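Local coordinates for nitrate regulatory protein (Klebsiella oxytoca, PDB 4AKK) that senses nitrate and nitrite and switches on nasFEDCBA operon expression by binding the terminator site in the nasF leader RNA, causing transcription antitermination, at residues A[60-65]-A[171-176]; A[107-112]-A[164-169]. All blocks are in the same frame, centred on the assembly; numbering follows the deposited sequence.

Contact 1: A[60-65]-A[171-176]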
ATOM      1  N   GLY A  60     -12.459   9.837 -18.006  1.00 35.50           N
ATOM      2  CA  GLY A  60     -11.298  10.019 -18.856  1.00 35.02           C
ATOM      3  C   GLY A  60     -11.046  11.479 -19.187  1.00 43.48           C
ATOM      4  O   GLY A  60      -9.901  11.940 -19.217  1.00 37.74           O
ATOM      5  N   THR A  61     -12.124  12.212 -19.436  1.00 37.12           N
ATOM      6  CA  THR A  61     -12.018  13.627 -19.765  1.00 38.83           C
ATOM      7  C   THR A  61     -11.514  14.422 -18.567  1.00 38.71           C
ATOM      8  O   THR A  61     -10.610  15.244 -18.693  1.00 38.96           O
ATOM      9  CB  THR A  61     -13.378  14.210 -20.213  1.00 36.95           C
ATOM     10  OG1 THR A  61     -13.866  13.475 -21.340  1.00 45.08           O
ATOM     11  CG2 THR A  61     -13.235  15.679 -20.598  1.00 34.84           C
ATOM     12  N   LEU A  62     -12.118  14.183 -17.409  1.00 39.21           N
ATOM     13  CA  LEU A  62     -11.706  14.856 -16.185  1.00 42.06           C
ATOM     14  C   LEU A  62     -10.214  14.642 -15.924  1.00 39.42           C
ATOM     15  O   LEU A  62      -9.496  15.583 -15.597  1.00 37.54           O
ATOM     16  CB  LEU A  62     -12.533  14.376 -14.990  1.00 33.99           C
ATOM     17  CG  LEU A  62     -12.151  15.048 -13.672  1.00 34.25           C
ATOM     18  CD1 LEU A  62     -12.220  16.571 -13.792  1.00 35.96           C
ATOM     19  CD2 LEU A  62     -13.030  14.544 -12.525  1.00 30.32           C
ATOM     20  N   ALA A  63      -9.752  13.405 -16.085  1.00 36.71           N
ATOM     21  CA  ALA A  63      -8.334  13.103 -15.927  1.00 38.38           C
ATOM     22  C   ALA A  63      -7.473  13.917 -16.895  1.00 39.82           C
ATOM     23  O   ALA A  63      -6.422  14.427 -16.521  1.00 40.03           O
ATOM     24  CB  ALA A  63      -8.085  11.624 -16.111  1.00 39.42           C
ATOM     25  N   GLY A  64      -7.926  14.035 -18.137  1.00 31.93           N
ATOM     26  CA  GLY A  64      -7.214  14.806 -19.133  1.00 34.24           C
ATOM     27  C   GLY A  64      -7.163  16.293 -18.834  1.00 33.87           C
ATOM     28  O   GLY A  64      -6.132  16.930 -19.037  1.00 36.43           O
ATOM     29  N   GLN A  65      -8.281  16.849 -18.368  1.00 32.41           N
ATOM     30  CA  GLN A  65      -8.334  18.254 -17.971  1.00 36.70           C
ATOM     31  C   GLN A  65      -7.497  18.541 -16.723  1.00 32.88           C
ATOM     32  O   GLN A  65      -6.928  19.622 -16.591  1.00 33.32           O
ATOM     33  CB  GLN A  65      -9.779  18.716 -17.761  1.00 36.58           C
ATOM     34  CG  GLN A  65     -10.599  18.734 -19.057  1.00 45.72           C
ATOM     35  CD  GLN A  65      -9.893  19.482 -20.195  1.00 47.81           C
ATOM     36  OE1 GLN A  65      -9.329  20.635 -19.875  1.00 52.83           O
ATOM     37  NE2 GLN A  65      -9.847  19.019 -21.334  1.00 50.36           N
ATOM     38  N   PRO A 171      -6.102   9.294  -8.595  1.00 38.33           N
ATOM     39  CA  PRO A 171      -6.198   7.939  -8.039  1.00 42.85           C
ATOM     40  C   PRO A 171      -7.583   7.670  -7.460  1.00 38.77           C
ATOM     41  O   PRO A 171      -8.071   6.543  -7.477  1.00 34.19           O
ATOM     42  CB  PRO A 171      -5.160   7.943  -6.905  1.00 47.11           C
ATOM     43  CG  PRO A 171      -4.261   9.114  -7.192  1.00 39.55           C
ATOM     44  CD  PRO A 171      -5.130  10.126  -7.862  1.00 36.28           C
ATOM     45  N   GLN A 172      -8.211   8.710  -6.935  1.00 39.67           N
ATOM     46  CA  GLN A 172      -9.544   8.566  -6.375  1.00 39.23           C
ATOM     47  C   GLN A 172     -10.536   8.238  -7.482  1.00 41.50           C
ATOM     48  O   GLN A 172     -11.544   7.576  -7.253  1.00 37.19           O
ATOM     49  CB  GLN A 172      -9.973   9.854  -5.676  1.00 39.39           C
ATOM     50  CG  GLN A 172     -11.089   9.624  -4.690  1.00 37.99           C
ATOM     51  CD  GLN A 172     -10.608   8.835  -3.509  1.00 41.87           C
ATOM     52  OE1 GLN A 172      -9.588   9.175  -2.906  1.00 47.60           O
ATOM     53  NE2 GLN A 172     -11.327   7.767  -3.170  1.00 44.84           N
ATOM     54  N   LEU A 173     -10.239   8.716  -8.686  1.00 39.71           N
ATOM     55  CA  LEU A 173     -11.053   8.407  -9.855  1.00 44.52           C
ATOM     56  C   LEU A 173     -11.241   6.907 -10.060  1.00 42.59           C
ATOM     57  O   LEU A 173     -12.283   6.479 -10.549  1.00 46.33           O
ATOM     58  CB  LEU A 173     -10.452   9.034 -11.118  1.00 44.39           C
ATOM     59  CG  LEU A 173     -10.790  10.501 -11.360  1.00 41.52           C
ATOM     60  CD1 LEU A 173     -10.351  10.920 -12.753  1.00 35.20           C
ATOM     61  CD2 LEU A 173     -12.276  10.726 -11.177  1.00 42.49           C
ATOM     62  N   ASN A 174     -10.239   6.113  -9.682  1.00 45.12           N
ATOM     63  CA  ASN A 174     -10.330   4.650  -9.776  1.00 45.77           C
ATOM     64  C   ASN A 174     -11.347   3.962  -8.853  1.00 50.74           C
ATOM     65  O   ASN A 174     -11.768   2.834  -9.124  1.00 55.70           O
ATOM     66  CB  ASN A 174      -8.955   4.010  -9.583  1.00 54.61           C
ATOM     67  CG  ASN A 174      -8.237   3.768 -10.896  1.00 50.85           C
ATOM     68  OD1 ASN A 174      -8.826   3.907 -11.971  1.00 54.53           O
ATOM     69  ND2 ASN A 174      -6.968   3.390 -10.819  1.00 45.38           N
ATOM     70  N   ASP A 175     -11.738   4.623  -7.769  1.00 52.51           N
ATOM     71  CA  ASP A 175     -12.688   4.024  -6.827  1.00 53.33           C
ATOM     72  C   ASP A 175     -14.075   3.837  -7.453  1.00 56.18           C
ATOM     73  O   ASP A 175     -14.982   3.269  -6.838  1.00 57.06           O
ATOM     74  CB  ASP A 175     -12.767   4.822  -5.504  1.00 51.65           C
ATOM     75  CG  ASP A 175     -13.618   6.099  -5.612  1.00 55.08           C
ATOM     76  OD1 ASP A 175     -14.381   6.243  -6.593  1.00 55.12           O
ATOM     77  OD2 ASP A 175     -13.531   6.961  -4.703  1.00 52.60           O
ATOM     78  N   SER A 176     -14.238   4.327  -8.675  1.00 52.12           N
ATOM     79  CA  SER A 176     -15.498   4.166  -9.385  1.00 54.03           C
ATOM     80  C   SER A 176     -15.261   3.662 -10.797  1.00 52.60           C
ATOM     81  O   SER A 176     -16.113   3.815 -11.678  1.00 49.89           O
ATOM     82  CB  SER A 176     -16.283   5.475  -9.404  1.00 54.85           C
ATOM     83  OG  SER A 176     -16.974   5.657  -8.178  1.00 67.93           O
TER

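Contact 2: A[107-112]-A[164-169]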
ATOM      1  N   THR A 107     -11.315  26.929 -16.632  1.00 37.38           N
ATOM      2  CA  THR A 107     -12.636  26.887 -17.233  1.00 39.59           C
ATOM      3  C   THR A 107     -12.979  25.485 -17.718  1.00 36.05           C
ATOM      4  O   THR A 107     -14.052  24.967 -17.424  1.00 39.43           O
ATOM      5  CB  THR A 107     -12.702  27.848 -18.429  1.00 41.82           C
ATOM      6  OG1 THR A 107     -12.386  29.168 -17.978  1.00 40.97           O
ATOM      7  CG2 THR A 107     -14.090  27.834 -19.069  1.00 37.36           C
ATOM      8  N   ARG A 108     -12.067  24.882 -18.475  1.00 31.75           N
ATOM      9  CA  ARG A 108     -12.275  23.533 -18.977  1.00 33.89           C
ATOM     10  C   ARG A 108     -12.354  22.518 -17.830  1.00 38.91           C
ATOM     11  O   ARG A 108     -13.138  21.573 -17.886  1.00 42.03           O
ATOM     12  CB  ARG A 108     -11.151  23.141 -19.929  1.00 37.31           C
ATOM     13  CG  ARG A 108     -11.128  23.913 -21.259  1.00 50.79           C
ATOM     14  CD  ARG A 108      -9.802  23.680 -21.981  1.00 51.96           C
ATOM     15  NE  ARG A 108      -9.856  24.006 -23.403  1.00 68.27           N
ATOM     16  CZ  ARG A 108     -10.063  23.107 -24.365  1.00 80.11           C
ATOM     17  NH1 ARG A 108     -10.240  21.827 -24.055  1.00 71.12           N
ATOM     18  NH2 ARG A 108     -10.096  23.488 -25.636  1.00 81.98           N
ATOM     19  N   PHE A 109     -11.535  22.716 -16.800  1.00 38.04           N
ATOM     20  CA  PHE A 109     -11.526  21.837 -15.626  1.00 35.66           C
ATOM     21  C   PHE A 109     -12.860  21.901 -14.894  1.00 37.66           C
ATOM     22  O   PHE A 109     -13.436  20.868 -14.530  1.00 34.19           O
ATOM     23  CB  PHE A 109     -10.387  22.228 -14.677  1.00 30.49           C
ATOM     24  CG  PHE A 109     -10.461  21.575 -13.312  1.00 33.99           C
ATOM     25  CD1 PHE A 109     -10.191  20.217 -13.154  1.00 33.20           C
ATOM     26  CD2 PHE A 109     -10.770  22.324 -12.188  1.00 34.23           C
ATOM     27  CE1 PHE A 109     -10.244  19.616 -11.899  1.00 31.60           C
ATOM     28  CE2 PHE A 109     -10.834  21.731 -10.921  1.00 33.42           C
ATOM     29  CZ  PHE A 109     -10.567  20.377 -10.777  1.00 33.30           C
ATOM     30  N   TYR A 110     -13.338  23.125 -14.668  1.00 38.75           N
ATOM     31  CA  TYR A 110     -14.602  23.346 -13.966  1.00 36.79           C
ATOM     32  C   TYR A 110     -15.763  22.743 -14.764  1.00 42.78           C
ATOM     33  O   TYR A 110     -16.722  22.224 -14.189  1.00 41.61           O
ATOM     34  CB  TYR A 110     -14.833  24.841 -13.714  1.00 40.47           C
ATOM     35  CG  TYR A 110     -14.029  25.433 -12.560  1.00 40.71           C
ATOM     36  CD1 TYR A 110     -13.899  24.752 -11.360  1.00 42.07           C
ATOM     37  CD2 TYR A 110     -13.423  26.681 -12.668  1.00 42.16           C
ATOM     38  CE1 TYR A 110     -13.180  25.283 -10.307  1.00 45.59           C
ATOM     39  CE2 TYR A 110     -12.700  27.223 -11.615  1.00 37.29           C
ATOM     40  CZ  TYR A 110     -12.585  26.517 -10.437  1.00 47.51           C
ATOM     41  OH  TYR A 110     -11.875  27.034  -9.379  1.00 54.16           O
ATOM     42  N   ALA A 111     -15.660  22.807 -16.090  1.00 40.11           N
ATOM     43  CA  ALA A 111     -16.660  22.210 -16.969  1.00 38.40           C
ATOM     44  C   ALA A 111     -16.660  20.686 -16.842  1.00 45.87           C
ATOM     45  O   ALA A 111     -17.718  20.065 -16.691  1.00 45.39           O
ATOM     46  CB  ALA A 111     -16.415  22.622 -18.412  1.00 37.65           C
ATOM     47  N   ALA A 112     -15.472  20.088 -16.900  1.00 42.91           N
ATOM     48  CA  ALA A 112     -15.345  18.638 -16.774  1.00 41.07           C
ATOM     49  C   ALA A 112     -15.841  18.126 -15.417  1.00 39.14           C
ATOM     50  O   ALA A 112     -16.128  16.939 -15.271  1.00 45.31           O
ATOM     51  CB  ALA A 112     -13.912  18.194 -17.025  1.00 39.07           C
ATOM     52  N   ARG A 164      -0.685  19.487  -6.115  1.00 27.88           N
ATOM     53  CA  ARG A 164      -0.796  18.212  -5.411  1.00 27.03           C
ATOM     54  C   ARG A 164      -2.245  17.781  -5.147  1.00 28.64           C
ATOM     55  O   ARG A 164      -2.586  16.599  -5.268  1.00 28.62           O
ATOM     56  CB  ARG A 164      -0.020  18.274  -4.092  1.00 27.62           C
ATOM     57  CG  ARG A 164      -0.272  17.079  -3.165  1.00 33.11           C
ATOM     58  CD  ARG A 164       0.717  17.066  -2.013  1.00 38.85           C
ATOM     59  NE  ARG A 164       0.750  18.355  -1.334  1.00 39.40           N
ATOM     60  CZ  ARG A 164      -0.012  18.666  -0.291  1.00 50.31           C
ATOM     61  NH1 ARG A 164      -0.860  17.768   0.209  1.00 46.10           N
ATOM     62  NH2 ARG A 164       0.086  19.869   0.259  1.00 44.70           N
ATOM     63  N   HIS A 165      -3.094  18.730  -4.772  1.00 31.66           N
ATOM     64  CA  HIS A 165      -4.507  18.428  -4.556  1.00 33.47           C
ATOM     65  C   HIS A 165      -5.245  18.109  -5.852  1.00 30.00           C
ATOM     66  O   HIS A 165      -6.193  17.334  -5.850  1.00 32.90           O
ATOM     67  CB  HIS A 165      -5.195  19.560  -3.808  1.00 33.51           C
ATOM     68  CG  HIS A 165      -4.693  19.726  -2.411  1.00 42.16           C
ATOM     69  ND1 HIS A 165      -4.576  18.834  -1.400  1.00 49.89           N
ATOM     70  CD2 HIS A 165      -4.184  20.915  -1.934  1.00 36.48           C
ATOM     71  CE1 HIS A 165      -4.022  19.501  -0.337  1.00 43.59           C
ATOM     72  NE2 HIS A 165      -3.798  20.754  -0.683  1.00 41.31           N
ATOM     73  N   LEU A 166      -4.796  18.692  -6.955  1.00 30.28           N
ATOM     74  CA  LEU A 166      -5.391  18.397  -8.253  1.00 29.90           C
ATOM     75  C   LEU A 166      -5.038  16.975  -8.630  1.00 30.34           C
ATOM     76  O   LEU A 166      -5.899  16.207  -9.036  1.00 30.07           O
ATOM     77  CB  LEU A 166      -4.893  19.373  -9.321  1.00 27.42           C
ATOM     78  CG  LEU A 166      -5.545  20.750  -9.256  1.00 28.33           C
ATOM     79  CD1 LEU A 166      -4.808  21.730 -10.154  1.00 29.77           C
ATOM     80  CD2 LEU A 166      -7.027  20.647  -9.636  1.00 32.43           C
ATOM     81  N   LEU A 167      -3.762  16.635  -8.472  1.00 29.43           N
ATOM     82  CA  LEU A 167      -3.260  15.297  -8.753  1.00 33.88           C
ATOM     83  C   LEU A 167      -3.902  14.216  -7.891  1.00 32.47           C
ATOM     84  O   LEU A 167      -4.126  13.107  -8.367  1.00 32.58           O
ATOM     85  CB  LEU A 167      -1.738  15.249  -8.576  1.00 37.28           C
ATOM     86  CG  LEU A 167      -0.908  15.964  -9.639  1.00 35.68           C
ATOM     87  CD1 LEU A 167       0.579  15.768  -9.378  1.00 38.55           C
ATOM     88  CD2 LEU A 167      -1.274  15.475 -11.028  1.00 36.51           C
ATOM     89  N   ASN A 168      -4.193  14.542  -6.632  1.00 29.92           N
ATOM     90  CA  ASN A 168      -4.821  13.599  -5.711  1.00 35.49           C
ATOM     91  C   ASN A 168      -6.233  13.225  -6.140  1.00 31.58           C
ATOM     92  O   ASN A 168      -6.800  12.256  -5.643  1.00 40.24           O
ATOM     93  CB  ASN A 168      -4.858  14.143  -4.265  1.00 35.29           C
ATOM     94  CG  ASN A 168      -3.479  14.234  -3.622  1.00 38.83           C
ATOM     95  OD1 ASN A 168      -2.514  13.652  -4.107  1.00 42.38           O
ATOM     96  ND2 ASN A 168      -3.388  14.980  -2.519  1.00 39.17           N
ATOM     97  N   ILE A 169      -6.819  13.987  -7.053  1.00 29.49           N
ATOM     98  CA  ILE A 169      -8.126  13.590  -7.556  1.00 33.15           C
ATOM     99  C   ILE A 169      -8.013  12.306  -8.381  1.00 33.71           C
ATOM    100  O   ILE A 169      -8.893  11.459  -8.337  1.00 36.81           O
ATOM    101  CB  ILE A 169      -8.778  14.674  -8.420  1.00 29.38           C
ATOM    102  CG1 ILE A 169      -9.067  15.932  -7.593  1.00 29.92           C
ATOM    103  CG2 ILE A 169     -10.048  14.117  -9.075  1.00 30.87           C
ATOM    104  CD1 ILE A 169      -9.512  17.122  -8.427  1.00 30.19           C
TER

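Contact 1: A[60-65]-A[171-176]
The contact of Leu-62 and Ala-63 with Leu-173 is aliphatic, and no flat group has a face or an edge in it. The flat groups nearby are the amide of Gln-172 and the carboxylate of Asp-175, both within 171-176. They meet by a straight bond: Gln-172 NE2 lies 2.8 Å from Asp-175 OD2, with an N-H...O angle of 174°. The bond stays close to the amide plane of Gln-172. At the carboxylate it arrives on the anti side of OD2, 26° out of plane. Ser-176 OG donates to the other oxygen, Asp-175 OD1, at 3.1 Å and nearly along the C-O axis. Ser-121 OG also bonds to OD2, and partners at both oxygens should restrain the rotation of the carboxylate.

The touching groups are methyls. Leu-173 points toward helix 56-85 and forks there. Its CD1 rests 4.1 Å from Ala-63 CB, and its CD2 is 4.1 Å from Leu-62 CD2. Leu-62 holds its CG opposite the backbone N (chi1 -180°), which carries CD2 to this methyl. The two leucines meet at a slant, methyl to methyl at CD2. Ala-63 offers a short side chain, and Leu-173 CD1 also comes within 4.2 Å of Ala-63 N. All three residues are buried.

Helices 92-117, 180-212 and 122-134 surround the packing, through Leu-113 on Leu-62, Met-186 on Ala-63 and Leu-124 on Leu-173. The chain just past Leu-173 is tied down as well, since Ser-176 O accepts bonds from the side-chain amides of Gln-52 and Gln-59. This is plain apolar core packing of an all-helical bundle, in which one leucine from the short helix 169-173 is set against the long helix 56-85 of the nitrate-sensing part of the protein.

Contact 2: A[107-112]-A[164-169]
Phe-109 reaches across from helix 92-117 and brings the CZ end of its ring to Leu-166 and Ile-169. With chi1 at 168°, the ring swings away from the backbone N and is carried toward helix 152-167.

Along 164-169, Leu-166 is the first residue to touch, and it makes the closer contact of the two. Its CB does not point straight at the other helix, but the branch turns in. CD2 is the methyl that touches, 3.7 Å from Phe-109 CZ. It is also 4.1 Å from Phe-109 CE1 and about as near CE2, so it sits at the CZ end of the ring, oblique to its plane. Leu-69 and Leu-73 of helix 56-85 also touch Leu-166.

The setting is the buried interior of the NIT domain, a bundle of helices. Here the two segments are spaced widely, with 10.2 Å between Phe-109 CA and Leu-166 CA, and the large ring bridges the distance.

Past Leu-167, which packs on helix 180-212, Ile-169 returns to the contact. Its long branch is extended (chi2 171°). CD1 meets the rim of the ring almost level with it, 4.2 Å from Phe-109 CZ, the two side chains pointing at each other. Phe-109 CZ is thus the ring atom that both aliphatic side chains share. Ala-131 of helix 122-134 lies against both Ile-169 and Leu-166, while Ile-66 and Leu-135 pack on Phe-109.

In the fold
The two contacts lie side by side in one helical bundle, with centres 9 Å apart and on the same side of the chain's centre. Both segments of contact 2 fall between those of contact 1: the order is 60-65, 107-112, 164-169, 171-176. Helices 56-85 and 92-117 are consecutive, as are helices 152-167 and 169-173. Each contact joins one member of the first pair to one of the second. They also touch directly: Leu-62 CD1 is 4.0 Å from Ala-112 CB and 4.1 Å from Phe-109 CE1. Leu-62 and Phe-109 thus merge both into one apolar core of the nitrate-sensing region.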